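Local coordinates for phosphodiesterase (Salpingoeca rosetta, PDB 7D7P), which is an all-helical phosphodiesterase of the HD clan that holds a zinc ion and a magnesium ion, at residues L255-D260 with K321-Q326; E231-G236 with L327-P332; G236-L241 with L249-V254; L261-K266 with R273-L278. All coordinates share one frame; numbering follows the deposited sequence.

Interaction 1 of 4, residues L255-D260 with K321-Q326. With ZN (zinc ion), chain G.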
loop_
_atom_site.group_PDB
_atom_site.type_symbol
_atom_site.label_atom_id
_atom_site.label_comp_id
_atom_site.label_asym_id
_atom_site.label_seq_id
_atom_site.Cartn_x
_atom_site.Cartn_y
_atom_site.Cartn_z
ATOM N N LEU A 255 5.799 0.030 22.350
ATOM C CA LEU A 255 4.875 -1.076 22.586
ATOM C C LEU A 255 3.503 -0.583 23.035
ATOM O O LEU A 255 2.478 -1.143 22.628
ATOM C CB LEU A 255 5.464 -2.043 23.614
ATOM C CG LEU A 255 6.649 -2.883 23.131
ATOM C CD1 LEU A 255 7.191 -3.753 24.256
ATOM C CD2 LEU A 255 6.250 -3.736 21.932
ATOM N N LEU A 256 3.455 0.453 23.880
ATOM C CA LEU A 256 2.158 0.978 24.301
ATOM C C LEU A 256 1.415 1.608 23.129
ATOM O O LEU A 256 0.189 1.478 23.022
ATOM C CB LEU A 256 2.320 1.994 25.432
ATOM C CG LEU A 256 0.979 2.553 25.929
ATOM C CD1 LEU A 256 0.132 1.444 26.543
ATOM C CD2 LEU A 256 1.153 3.706 26.914
ATOM N N HIS A 257 2.138 2.301 22.247
ATOM C CA HIS A 257 1.517 2.824 21.036
ATOM C C HIS A 257 0.986 1.692 20.167
ATOM O O HIS A 257 -0.087 1.814 19.560
ATOM C CB HIS A 257 2.521 3.682 20.263
ATOM C CG HIS A 257 1.988 4.225 18.973
ATOM N ND1 HIS A 257 0.841 4.984 18.903
ATOM C CD2 HIS A 257 2.452 4.126 17.705
ATOM C CE1 HIS A 257 0.616 5.326 17.646
ATOM N NE2 HIS A 257 1.580 4.818 16.899
ATOM N N THR A 258 1.719 0.574 20.107
ATOM C CA THR A 258 1.237 -0.598 19.382
ATOM C C THR A 258 -0.070 -1.113 19.973
ATOM O O THR A 258 -1.011 -1.430 19.237
ATOM C CB THR A 258 2.295 -1.703 19.397
ATOM O OG1 THR A 258 3.529 -1.200 18.875
ATOM C CG2 THR A 258 1.840 -2.895 18.557
ATOM N N ALA A 259 -0.149 -1.204 21.305
ATOM C CA ALA A 259 -1.364 -1.712 21.934
ATOM C C ALA A 259 -2.526 -0.740 21.782
ATOM O O ALA A 259 -3.685 -1.167 21.745
ATOM C CB ALA A 259 -1.115 -2.011 23.412
ATOM N N ASP A 260 -2.239 0.562 21.697
ATOM C CA ASP A 260 -3.297 1.545 21.496
ATOM C C ASP A 260 -4.008 1.324 20.166
ATOM O O ASP A 260 -5.232 1.473 20.073
ATOM C CB ASP A 260 -2.719 2.959 21.568
ATOM C CG ASP A 260 -3.791 4.021 21.729
ATOM O OD1 ASP A 260 -4.935 3.662 22.073
ATOM O OD2 ASP A 260 -3.492 5.216 21.512
ATOM N N LYS A 321 0.457 -0.964 8.808
ATOM C CA LYS A 321 1.352 -1.935 8.176
ATOM C C LYS A 321 2.805 -1.488 8.182
ATOM O O LYS A 321 3.672 -2.301 8.563
ATOM C CB LYS A 321 0.864 -2.241 6.754
ATOM C CG LYS A 321 1.513 -3.455 6.112
ATOM C CD LYS A 321 0.708 -3.913 4.903
ATOM C CE LYS A 321 1.266 -5.193 4.306
ATOM N NZ LYS A 321 0.331 -5.779 3.305
ATOM N N PRO A 322 3.166 -0.261 7.787
ATOM C CA PRO A 322 4.577 0.140 7.894
ATOM C C PRO A 322 5.085 0.142 9.323
ATOM O O PRO A 322 6.276 -0.109 9.548
ATOM C CB PRO A 322 4.597 1.550 7.285
ATOM C CG PRO A 322 3.382 1.614 6.427
ATOM C CD PRO A 322 2.356 0.794 7.144
ATOM N N TRP A 323 4.216 0.418 10.298
ATOM C CA TRP A 323 4.631 0.376 11.697
ATOM C C TRP A 323 5.019 -1.039 12.108
ATOM O O TRP A 323 6.104 -1.263 12.658
ATOM C CB TRP A 323 3.511 0.912 12.592
ATOM C CG TRP A 323 3.808 0.833 14.064
ATOM C CD1 TRP A 323 3.426 -0.154 14.927
ATOM C CD2 TRP A 323 4.547 1.783 14.845
ATOM N NE1 TRP A 323 3.882 0.122 16.195
ATOM C CE2 TRP A 323 4.572 1.305 16.171
ATOM C CE3 TRP A 323 5.188 2.991 14.551
ATOM C CZ2 TRP A 323 5.213 1.992 17.200
ATOM C CZ3 TRP A 323 5.826 3.670 15.574
ATOM C CH2 TRP A 323 5.833 3.168 16.883
ATOM N N HIS A 324 4.145 -2.011 11.835
ATOM C CA HIS A 324 4.394 -3.384 12.259
ATOM C C HIS A 324 5.476 -4.064 11.432
ATOM O O HIS A 324 6.079 -5.034 11.907
ATOM C CB HIS A 324 3.099 -4.192 12.202
ATOM C CG HIS A 324 2.223 -4.005 13.401
ATOM N ND1 HIS A 324 2.200 -4.896 14.453
ATOM C CD2 HIS A 324 1.343 -3.026 13.721
ATOM C CE1 HIS A 324 1.343 -4.477 15.365
ATOM N NE2 HIS A 324 0.808 -3.342 14.945
ATOM N N GLN A 325 5.731 -3.591 10.210
ATOM C CA GLN A 325 6.869 -4.102 9.453
ATOM C C GLN A 325 8.183 -3.742 10.135
ATOM O O GLN A 325 9.110 -4.559 10.183
ATOM C CB GLN A 325 6.834 -3.564 8.022
ATOM C CG GLN A 325 5.825 -4.266 7.127
ATOM C CD GLN A 325 5.729 -3.640 5.750
ATOM O OE1 GLN A 325 5.836 -2.424 5.600
ATOM N NE2 GLN A 325 5.523 -4.471 4.734
ATOM N N GLN A 326 8.281 -2.527 10.678
ATOM C CA GLN A 326 9.467 -2.166 11.448
ATOM C C GLN A 326 9.475 -2.861 12.804
ATOM O O GLN A 326 10.536 -3.268 13.292
ATOM C CB GLN A 326 9.544 -0.650 11.619
ATOM C CG GLN A 326 9.819 0.092 10.326
ATOM C CD GLN A 326 11.087 -0.386 9.651
ATOM O OE1 GLN A 326 12.141 -0.479 10.280
ATOM N NE2 GLN A 326 10.989 -0.701 8.365
HETATM ZN ZN ZN G . -6.357 5.034 23.179
HETATM O O HOH W 1 -1.034 -2.243 16.528
HETATM O O HOH W 2 -4.823 6.967 22.839
HETATM O O HOH W 3 -7.219 5.742 21.080
#
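Trp323 crosses the gap from helix 305-330 to helix 245-260, where it meets Thr258 and His257. From CB the indole sets out toward the partner helix, with CG anti to the backbone N (chi1 177°), and its pyrrole edge comes up against Thr258. There NE1 donates to Thr258 OG1 at 3.0 Å, nearly straight at 166°, with the oxygen in the ring plane. Since the same hydroxyl also hydrogen-bonds the carbonyl O of Val254, one turn back, it links the indole to the helix backbone. Farther out, the benzo ring offers one face to the edge of His257: His257 CD2 lies 3.5 Å from Trp323 CZ2, over the face but displaced toward the rim, and the planes stand at 89°, a T-shaped pair. His257 is held in turn through NE2, which is hydrogen-bonded to His222 ND1. The other branch of Thr258, CG2, packs 3.6 Å from CE1 of His324. Water 1 spans the two helices beside it, donating to Thr258 O at 2.8 Å and lying 2.7 Å from His324 NE2. At the end of helix 245-260, Asp260 takes no part in this packing and binds the zinc ion through OD1 at 2.3 Å. With His111, His146 and Asp147 it forms the two-histidine, two-aspartate metal site characteristic of the HD-type phosphodiesterase fold.

Interaction 2 of 4, residues E231-G236 with L327-P332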
loop_
_atom_site.group_PDB
_atom_site.type_symbol
_atom_site.label_atom_id
_atom_site.label_comp_id
_atom_site.label_asym_id
_atom_site.label_seq_id
_atom_site.Cartn_x
_atom_site.Cartn_y
_atom_site.Cartn_z
ATOM N N GLU A 231 15.912 3.532 11.767
ATOM C CA GLU A 231 17.354 3.697 11.924
ATOM C C GLU A 231 17.938 2.624 12.836
ATOM O O GLU A 231 19.056 2.148 12.606
ATOM C CB GLU A 231 17.673 5.092 12.461
ATOM C CG GLU A 231 19.150 5.456 12.378
ATOM C CD GLU A 231 19.466 6.792 13.022
ATOM O OE1 GLU A 231 19.207 6.945 14.234
ATOM O OE2 GLU A 231 19.976 7.688 12.317
ATOM N N VAL A 232 17.198 2.231 13.876
ATOM C CA VAL A 232 17.664 1.163 14.755
ATOM C C VAL A 232 17.729 -0.159 13.998
ATOM O O VAL A 232 18.673 -0.941 14.168
ATOM C CB VAL A 232 16.761 1.063 15.999
ATOM C CG1 VAL A 232 17.028 -0.230 16.755
ATOM C CG2 VAL A 232 16.976 2.267 16.907
ATOM N N ASN A 233 16.738 -0.425 13.144
ATOM C CA ASN A 233 16.754 -1.651 12.354
ATOM C C ASN A 233 17.888 -1.651 11.338
ATOM O O ASN A 233 18.435 -2.715 11.025
ATOM C CB ASN A 233 15.410 -1.842 11.651
ATOM C CG ASN A 233 14.323 -2.330 12.591
ATOM O OD1 ASN A 233 14.595 -3.055 13.546
ATOM N ND2 ASN A 233 13.083 -1.937 12.320
ATOM N N ARG A 234 18.254 -0.477 10.814
ATOM C CA ARG A 234 19.369 -0.392 9.876
ATOM C C ARG A 234 20.694 -0.752 10.536
ATOM O O ARG A 234 21.611 -1.231 9.859
ATOM C CB ARG A 234 19.457 1.012 9.276
ATOM C CG ARG A 234 18.355 1.362 8.292
ATOM C CD ARG A 234 18.719 2.606 7.496
ATOM N NE ARG A 234 17.545 3.255 6.919
ATOM C CZ ARG A 234 16.989 4.361 7.404
ATOM N NH1 ARG A 234 17.504 4.947 8.478
ATOM N NH2 ARG A 234 15.921 4.883 6.817
ATOM N N LEU A 235 20.819 -0.525 11.844
ATOM C CA LEU A 235 22.055 -0.775 12.570
ATOM C C LEU A 235 22.075 -2.144 13.243
ATOM O O LEU A 235 22.870 -2.366 14.161
ATOM C CB LEU A 235 22.287 0.328 13.604
ATOM C CG LEU A 235 22.386 1.750 13.046
ATOM C CD1 LEU A 235 22.530 2.762 14.171
ATOM C CD2 LEU A 235 23.546 1.860 12.070
ATOM N N GLY A 236 21.215 -3.064 12.809
ATOM C CA GLY A 236 21.188 -4.411 13.328
ATOM C C GLY A 236 20.118 -4.672 14.369
ATOM O O GLY A 236 19.757 -5.835 14.586
ATOM N N LEU A 327 8.302 -3.005 13.426
ATOM C CA LEU A 327 8.236 -3.667 14.726
ATOM C C LEU A 327 8.606 -5.142 14.612
ATOM O O LEU A 327 9.338 -5.669 15.459
ATOM C CB LEU A 327 6.841 -3.506 15.327
ATOM C CG LEU A 327 6.649 -4.026 16.754
ATOM C CD1 LEU A 327 7.502 -3.236 17.736
ATOM C CD2 LEU A 327 5.179 -3.977 17.154
ATOM N N SER A 328 8.117 -5.821 13.572
ATOM C CA SER A 328 8.447 -7.230 13.381
ATOM C C SER A 328 9.911 -7.441 13.017
ATOM O O SER A 328 10.439 -8.533 13.242
ATOM C CB SER A 328 7.556 -7.845 12.299
ATOM O OG SER A 328 6.194 -7.829 12.692
ATOM N N GLN A 329 10.576 -6.430 12.454
ATOM C CA GLN A 329 11.994 -6.570 12.145
ATOM C C GLN A 329 12.857 -6.451 13.394
ATOM O O GLN A 329 13.913 -7.092 13.476
ATOM C CB GLN A 329 12.415 -5.527 11.108
ATOM C CG GLN A 329 13.781 -5.786 10.488
ATOM C CD GLN A 329 13.773 -6.947 9.508
ATOM O OE1 GLN A 329 12.723 -7.340 8.998
ATOM N NE2 GLN A 329 14.949 -7.503 9.241
ATOM N N ALA A 330 12.427 -5.649 14.371
ATOM C CA ALA A 330 13.149 -5.554 15.633
ATOM C C ALA A 330 12.753 -6.663 16.599
ATOM O O ALA A 330 13.554 -7.041 17.461
ATOM C CB ALA A 330 12.911 -4.187 16.277
ATOM N N PHE A 331 11.537 -7.194 16.470
ATOM C CA PHE A 331 11.058 -8.287 17.315
ATOM C C PHE A 331 10.337 -9.297 16.435
ATOM O O PHE A 331 9.106 -9.252 16.290
ATOM C CB PHE A 331 10.142 -7.775 18.427
ATOM C CG PHE A 331 10.762 -6.705 19.281
ATOM C CD1 PHE A 331 11.635 -7.035 20.304
ATOM C CD2 PHE A 331 10.471 -5.369 19.060
ATOM C CE1 PHE A 331 12.205 -6.053 21.091
ATOM C CE2 PHE A 331 11.041 -4.382 19.844
ATOM C CZ PHE A 331 11.908 -4.725 20.859
ATOM N N PRO A 332 11.072 -10.233 15.829
ATOM C CA PRO A 332 10.443 -11.178 14.888
ATOM C C PRO A 332 9.371 -12.056 15.507
ATOM O O PRO A 332 8.555 -12.620 14.766
ATOM C CB PRO A 332 11.629 -12.014 14.385
ATOM C CG PRO A 332 12.825 -11.148 14.612
ATOM C CD PRO A 332 12.535 -10.393 15.875
HETATM O O HOH W 4 16.380 -5.656 14.019
#
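After Val232, which packs on Phe238 in the following loop, Asn233 in the last turn of helix 222-234 meets Gln329 and Ala330 near the end of helix 305-330, the backbones being closest at Asn233 and Ala330, with CA atoms 6.2 Å apart. The carboxamide of Asn233 does the touching, its CG anti to the carbonyl carbon (chi1 -76°), which carries the group across to the other helix. Its OD1 rests 3.4 Å from the methyl CB of Ala330, while ND2 lies 3.8 Å from CB of Gln329. The latter is a contact with the aliphatic root of Gln329, whose chain bends at chi2; the two amide planes are turned 84° from each other, so they do not stack. The two polar ends of Asn233 are used differently: ND2 is hydrogen-bonded to Gln326 OE1, one turn back on helix 305-330, and OD1 lies 3.2 Å from water 4, which is also 2.9 Å from the carbonyl O of Gln329. After Arg234 the helix ends: Leu235 is the first residue to leave helical angles, its N bonding Val232 O at 3.2 Å, and Gly236 follows with a positive phi (99°) that suits glycine. At the protein surface, two helix ends thus meet through an asparagine side chain and a water lying between them, an interhelical contact within the helical phosphodiesterase fold.

Interaction 3 of 4, residues G236-L241 with L249-V254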
loop_
_atom_site.group_PDB
_atom_site.type_symbol
_atom_site.label_atom_id
_atom_site.label_comp_id
_atom_site.label_asym_id
_atom_site.label_seq_id
_atom_site.Cartn_x
_atom_site.Cartn_y
_atom_site.Cartn_z
ATOM N N GLY A 236 21.215 -3.064 12.809
ATOM C CA GLY A 236 21.188 -4.411 13.328
ATOM C C GLY A 236 20.118 -4.672 14.369
ATOM O O GLY A 236 19.757 -5.835 14.586
ATOM N N GLY A 237 19.611 -3.634 15.019
ATOM C CA GLY A 237 18.568 -3.768 16.015
ATOM C C GLY A 237 19.022 -3.268 17.370
ATOM O O GLY A 237 20.084 -2.657 17.520
ATOM N N PHE A 238 18.194 -3.539 18.374
ATOM C CA PHE A 238 18.489 -3.102 19.731
ATOM C C PHE A 238 19.586 -3.963 20.345
ATOM O O PHE A 238 19.577 -5.191 20.222
ATOM C CB PHE A 238 17.226 -3.157 20.588
ATOM C CG PHE A 238 16.154 -2.204 20.147
ATOM C CD1 PHE A 238 16.260 -0.850 20.421
ATOM C CD2 PHE A 238 15.039 -2.659 19.461
ATOM C CE1 PHE A 238 15.276 0.035 20.018
ATOM C CE2 PHE A 238 14.049 -1.780 19.055
ATOM C CZ PHE A 238 14.169 -0.430 19.334
ATOM N N ILE A 239 20.533 -3.311 21.016
ATOM C CA ILE A 239 21.700 -3.973 21.592
ATOM C C ILE A 239 21.666 -3.768 23.101
ATOM O O ILE A 239 21.838 -2.643 23.586
ATOM C CB ILE A 239 23.013 -3.445 20.996
ATOM N N ASN A 240 21.451 -4.857 23.841
ATOM C CA ASN A 240 21.485 -4.871 25.305
ATOM C C ASN A 240 20.553 -3.808 25.893
ATOM O O ASN A 240 20.978 -2.804 26.466
ATOM C CB ASN A 240 22.918 -4.690 25.816
ATOM C CG ASN A 240 23.060 -5.044 27.287
ATOM O OD1 ASN A 240 24.005 -4.616 27.952
ATOM N ND2 ASN A 240 22.118 -5.828 27.801
ATOM N N LEU A 241 19.255 -4.075 25.744
ATOM C CA LEU A 241 18.249 -3.164 26.271
ATOM C C LEU A 241 18.245 -3.123 27.794
ATOM O O LEU A 241 17.842 -2.109 28.373
ATOM C CB LEU A 241 16.864 -3.557 25.753
ATOM C CG LEU A 241 16.584 -3.196 24.291
ATOM C CD1 LEU A 241 15.347 -3.918 23.775
ATOM C CD2 LEU A 241 16.437 -1.692 24.135
ATOM N N LEU A 249 13.203 2.675 27.472
ATOM C CA LEU A 249 11.987 3.475 27.581
ATOM C C LEU A 249 11.373 3.730 26.209
ATOM O O LEU A 249 10.144 3.728 26.061
ATOM C CB LEU A 249 12.285 4.796 28.291
ATOM C CG LEU A 249 11.096 5.748 28.459
ATOM C CD1 LEU A 249 9.935 5.049 29.158
ATOM C CD2 LEU A 249 11.500 7.008 29.213
ATOM N N PHE A 250 12.213 3.951 25.193
ATOM C CA PHE A 250 11.706 4.115 23.834
ATOM C C PHE A 250 10.921 2.886 23.390
ATOM O O PHE A 250 9.854 3.009 22.773
ATOM C CB PHE A 250 12.864 4.392 22.875
ATOM C CG PHE A 250 12.469 4.383 21.421
ATOM C CD1 PHE A 250 11.844 5.481 20.854
ATOM C CD2 PHE A 250 12.738 3.285 20.622
ATOM C CE1 PHE A 250 11.484 5.479 19.521
ATOM C CE2 PHE A 250 12.381 3.278 19.286
ATOM C CZ PHE A 250 11.753 4.376 18.737
ATOM N N VAL A 251 11.431 1.692 23.702
ATOM C CA VAL A 251 10.751 0.454 23.329
ATOM C C VAL A 251 9.411 0.339 24.048
ATOM O O VAL A 251 8.406 -0.068 23.453
ATOM C CB VAL A 251 11.660 -0.755 23.617
ATOM C CG1 VAL A 251 10.876 -2.058 23.516
ATOM C CG2 VAL A 251 12.845 -0.761 22.662
ATOM N N LEU A 252 9.375 0.693 25.336
ATOM C CA LEU A 252 8.110 0.677 26.067
ATOM C C LEU A 252 7.103 1.637 25.443
ATOM O O LEU A 252 5.919 1.307 25.311
ATOM C CB LEU A 252 8.343 1.027 27.537
ATOM C CG LEU A 252 9.317 0.136 28.311
ATOM C CD1 LEU A 252 9.430 0.594 29.756
ATOM C CD2 LEU A 252 8.891 -1.321 28.236
ATOM N N ALA A 253 7.558 2.831 25.055
ATOM C CA ALA A 253 6.677 3.769 24.371
ATOM C C ALA A 253 6.204 3.206 23.036
ATOM O O ALA A 253 5.047 3.399 22.647
ATOM C CB ALA A 253 7.392 5.106 24.168
ATOM N N VAL A 254 7.089 2.509 22.321
ATOM C CA VAL A 254 6.708 1.894 21.054
ATOM C C VAL A 254 5.652 0.816 21.280
ATOM O O VAL A 254 4.691 0.697 20.509
ATOM C CB VAL A 254 7.957 1.338 20.342
ATOM C CG1 VAL A 254 7.571 0.328 19.270
ATOM C CG2 VAL A 254 8.778 2.473 19.743
#
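The carbonyl O of Phe250 takes the backbone N-H of Val254 at 2.8 Å, a regular bond of helix 245-260, the helix whose Phe250 and Val251 meet the loop residues Phe238 and Leu241. Between the segments themselves the contact is apolar. Val251 stands at its middle. Its CG2 branch, anti to the carbonyl carbon, sits over one face of the Phe238 ring, 3.8 Å from the centroid and 19° off the ring normal, which makes a CH-pi contact; the nearest carbon is CZ, 3.6 Å from CG2. The same methyl meets Leu241 from another direction, with CD2 of Leu241 4.0 Å away, so that one valine branch is gripped by an aromatic face and a leucine fork. This is how the connection between helix 222-234 and helix 245-260 folds back onto the second of them, a local closure in an all-helical domain of the phosphodiesterase family. Gly236 and Gly237, both with positive phi, lead the chain out of helix 222-234 and into this fold-back. Phe238 also reaches Phe250, edge against edge: its CZ lies 4.1 Å from CE2 of that ring, and the two side chains cross at about a right angle. The Phe250 ring has a further neighbour on its own helix, CG2 of Val254, which lies 3.6 Å above one of its faces. Outside the two segments, Phe250 packs on Lys225, Lys228 and Met229 of helix 222-234, Phe238 touches Ala330 of helix 305-330, and Leu241 rests on Phe130.

Interaction 4 of 4, residues L261-K266 with R273-L278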
loop_
_atom_site.group_PDB
_atom_site.type_symbol
_atom_site.label_atom_id
_atom_site.label_comp_id
_atom_site.label_asym_id
_atom_site.label_seq_id
_atom_site.Cartn_x
_atom_site.Cartn_y
_atom_site.Cartn_z
ATOM N N LEU A 261 -3.258 0.962 19.128
ATOM C CA LEU A 261 -3.828 0.697 17.807
ATOM C C LEU A 261 -4.164 -0.788 17.662
ATOM O O LEU A 261 -3.634 -1.500 16.811
ATOM C CB LEU A 261 -2.865 1.158 16.718
ATOM C CG LEU A 261 -2.366 2.603 16.798
ATOM C CD1 LEU A 261 -1.402 2.907 15.658
ATOM C CD2 LEU A 261 -3.532 3.578 16.794
ATOM N N HIS A 262 -5.073 -1.251 18.523
ATOM C CA HIS A 262 -5.401 -2.671 18.585
ATOM C C HIS A 262 -6.404 -3.113 17.526
ATOM O O HIS A 262 -6.542 -4.321 17.304
ATOM C CB HIS A 262 -5.937 -3.031 19.978
ATOM C CG HIS A 262 -7.124 -2.222 20.403
ATOM N ND1 HIS A 262 -8.372 -2.372 19.837
ATOM C CD2 HIS A 262 -7.253 -1.258 21.346
ATOM C CE1 HIS A 262 -9.218 -1.533 20.410
ATOM N NE2 HIS A 262 -8.564 -0.845 21.328
ATOM N N ASN A 263 -7.093 -2.179 16.867
ATOM C CA ASN A 263 -8.137 -2.555 15.913
ATOM C C ASN A 263 -7.637 -3.464 14.793
ATOM O O ASN A 263 -8.253 -4.523 14.575
ATOM C CB ASN A 263 -8.796 -1.292 15.344
ATOM C CG ASN A 263 -9.826 -0.702 16.281
ATOM O OD1 ASN A 263 -9.872 -1.037 17.463
ATOM N ND2 ASN A 263 -10.660 0.189 15.755
ATOM N N PRO A 264 -6.568 -3.141 14.055
ATOM C CA PRO A 264 -6.187 -3.991 12.916
ATOM C C PRO A 264 -5.499 -5.294 13.293
ATOM O O PRO A 264 -5.269 -6.122 12.401
ATOM C CB PRO A 264 -5.231 -3.092 12.107
ATOM C CG PRO A 264 -5.340 -1.724 12.719
ATOM C CD PRO A 264 -5.693 -1.959 14.143
ATOM N N ILE A 265 -5.157 -5.514 14.558
ATOM C CA ILE A 265 -4.480 -6.740 14.963
ATOM C C ILE A 265 -5.428 -7.683 15.704
ATOM O O ILE A 265 -4.982 -8.618 16.363
ATOM C CB ILE A 265 -3.221 -6.441 15.793
ATOM C CG1 ILE A 265 -3.570 -5.659 17.061
ATOM C CG2 ILE A 265 -2.200 -5.682 14.958
ATOM C CD1 ILE A 265 -2.365 -5.349 17.927
ATOM N N LYS A 266 -6.727 -7.456 15.591
ATOM C CA LYS A 266 -7.764 -8.295 16.164
ATOM C C LYS A 266 -8.545 -9.003 15.060
ATOM O O LYS A 266 -8.434 -8.650 13.879
ATOM C CB LYS A 266 -8.709 -7.445 17.024
ATOM C CG LYS A 266 -8.086 -6.940 18.317
ATOM C CD LYS A 266 -7.827 -8.079 19.285
ATOM C CE LYS A 266 -7.233 -7.575 20.593
ATOM N NZ LYS A 266 -7.109 -8.677 21.592
ATOM N N ARG A 273 -16.303 -3.719 14.447
ATOM C CA ARG A 273 -17.144 -3.107 15.474
ATOM C C ARG A 273 -16.470 -1.892 16.100
ATOM O O ARG A 273 -17.120 -0.868 16.338
ATOM C CB ARG A 273 -17.496 -4.132 16.552
ATOM C CG ARG A 273 -18.429 -5.235 16.083
ATOM C CD ARG A 273 -18.564 -6.329 17.131
ATOM N NE ARG A 273 -19.353 -5.899 18.280
ATOM C CZ ARG A 273 -19.497 -6.608 19.396
ATOM N NH1 ARG A 273 -18.897 -7.785 19.522
ATOM N NH2 ARG A 273 -20.238 -6.138 20.391
ATOM N N TRP A 274 -15.169 -1.988 16.380
ATOM C CA TRP A 274 -14.466 -0.862 16.985
ATOM C C TRP A 274 -14.259 0.266 15.981
ATOM O O TRP A 274 -14.357 1.445 16.338
ATOM C CB TRP A 274 -13.127 -1.325 17.557
ATOM C CG TRP A 274 -13.248 -2.063 18.854
ATOM C CD1 TRP A 274 -13.250 -3.417 19.028
ATOM C CD2 TRP A 274 -13.382 -1.489 20.160
ATOM N NE1 TRP A 274 -13.375 -3.722 20.364
ATOM C CE2 TRP A 274 -13.458 -2.556 21.080
ATOM C CE3 TRP A 274 -13.444 -0.177 20.642
ATOM C CZ2 TRP A 274 -13.592 -2.352 22.452
ATOM C CZ3 TRP A 274 -13.579 0.024 22.008
ATOM C CH2 TRP A 274 -13.653 -1.058 22.896
ATOM N N SER A 275 -13.971 -0.075 14.722
ATOM C CA SER A 275 -13.797 0.956 13.701
ATOM C C SER A 275 -15.095 1.713 13.454
ATOM O O SER A 275 -15.079 2.930 13.237
ATOM C CB SER A 275 -13.285 0.335 12.402
ATOM O OG SER A 275 -11.922 -0.033 12.517
ATOM N N ALA A 276 -16.230 1.010 13.474
ATOM C CA ALA A 276 -17.517 1.681 13.331
ATOM C C ALA A 276 -17.801 2.597 14.513
ATOM O O ALA A 276 -18.475 3.621 14.355
ATOM C CB ALA A 276 -18.637 0.653 13.175
ATOM N N ARG A 277 -17.297 2.246 15.699
ATOM C CA ARG A 277 -17.463 3.109 16.864
ATOM C C ARG A 277 -16.600 4.359 16.755
ATOM O O ARG A 277 -17.025 5.447 17.156
ATOM C CB ARG A 277 -17.133 2.329 18.138
ATOM C CG ARG A 277 -18.189 1.298 18.486
ATOM C CD ARG A 277 -17.728 0.335 19.566
ATOM N NE ARG A 277 -18.843 -0.461 20.070
ATOM C CZ ARG A 277 -19.537 -0.163 21.163
ATOM N NH1 ARG A 277 -19.227 0.915 21.870
ATOM N NH2 ARG A 277 -20.540 -0.941 21.550
ATOM N N LEU A 278 -15.385 4.226 16.212
ATOM C CA LEU A 278 -14.538 5.398 16.011
ATOM C C LEU A 278 -15.130 6.330 14.962
ATOM O O LEU A 278 -15.073 7.557 15.109
ATOM C CB LEU A 278 -13.127 4.964 15.609
ATOM C CG LEU A 278 -12.093 6.089 15.498
ATOM C CD1 LEU A 278 -11.809 6.694 16.869
ATOM C CD2 LEU A 278 -10.806 5.599 14.840
#
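Asn263 and Trp274 bring the two backbones together, their CA atoms 6.6 Å apart, where the chain leaving helix 245-260 passes the first half of helix 268-291. Leu261 is the first residue to depart from helical angles; a single turn follows, in which Ile265 N bonds the carbonyl O of His262 at 3.3 Å. The carboxamide of Asn263 lies against the root of Trp274: Asn263 OD1 lies 3.3 Å and ND2 3.4 Å from Trp274 CB, and the amide plane is turned 48° from the indole. ND2 also makes a weak hydrogen bond to Ser275 OG at 3.5 Å, while that hydroxyl is hydrogen-bonded to the carbonyl O of Asn271 in its own helix. His262 comes to the indole from another direction. Its CG occupies the crowded position between backbone N and carbonyl carbon (chi1 56°), and from there the CE1 edge points at the indole face, with His262 CE1 4.2 Å from Trp274 CD2 and the planes at 80°: a T-shaped pair. NE2, bonded to the same CE1, is hydrogen-bonded to ND1 of His111, a zinc ligand, which makes His262 a second-shell neighbour of the metal. Trp274 NE1 is hydrogen-bonded to Asp57 OD1. Around the contact, Met114 of helix 109-126 touches both His262 and Trp274, Ser275 packs on Leu308 and Glu312 of helix 305-330, and Ile265 reaches helix 336-359 through Leu337 and Ile341.

In the fold
From the N terminus, interaction 2 opens first, at the end of helix 222-234, and closes last, on helix 305-330, so the other three lie within its span. Interaction 3 shares Gly236 with it and closes a short loop back onto helix 245-260. That helix then opens interaction 1 at its C-terminal end, and within the span of interaction 1 the brief loop of interaction 4 joins 261-266 to helix 268-291. None of the spans cross. Interactions 1, 2 and 3 touch one another around helices 222-234, 245-260 and 305-330, whereas interaction 4 meets only interaction 1, on the opposite side of the chain's centre from interaction 3.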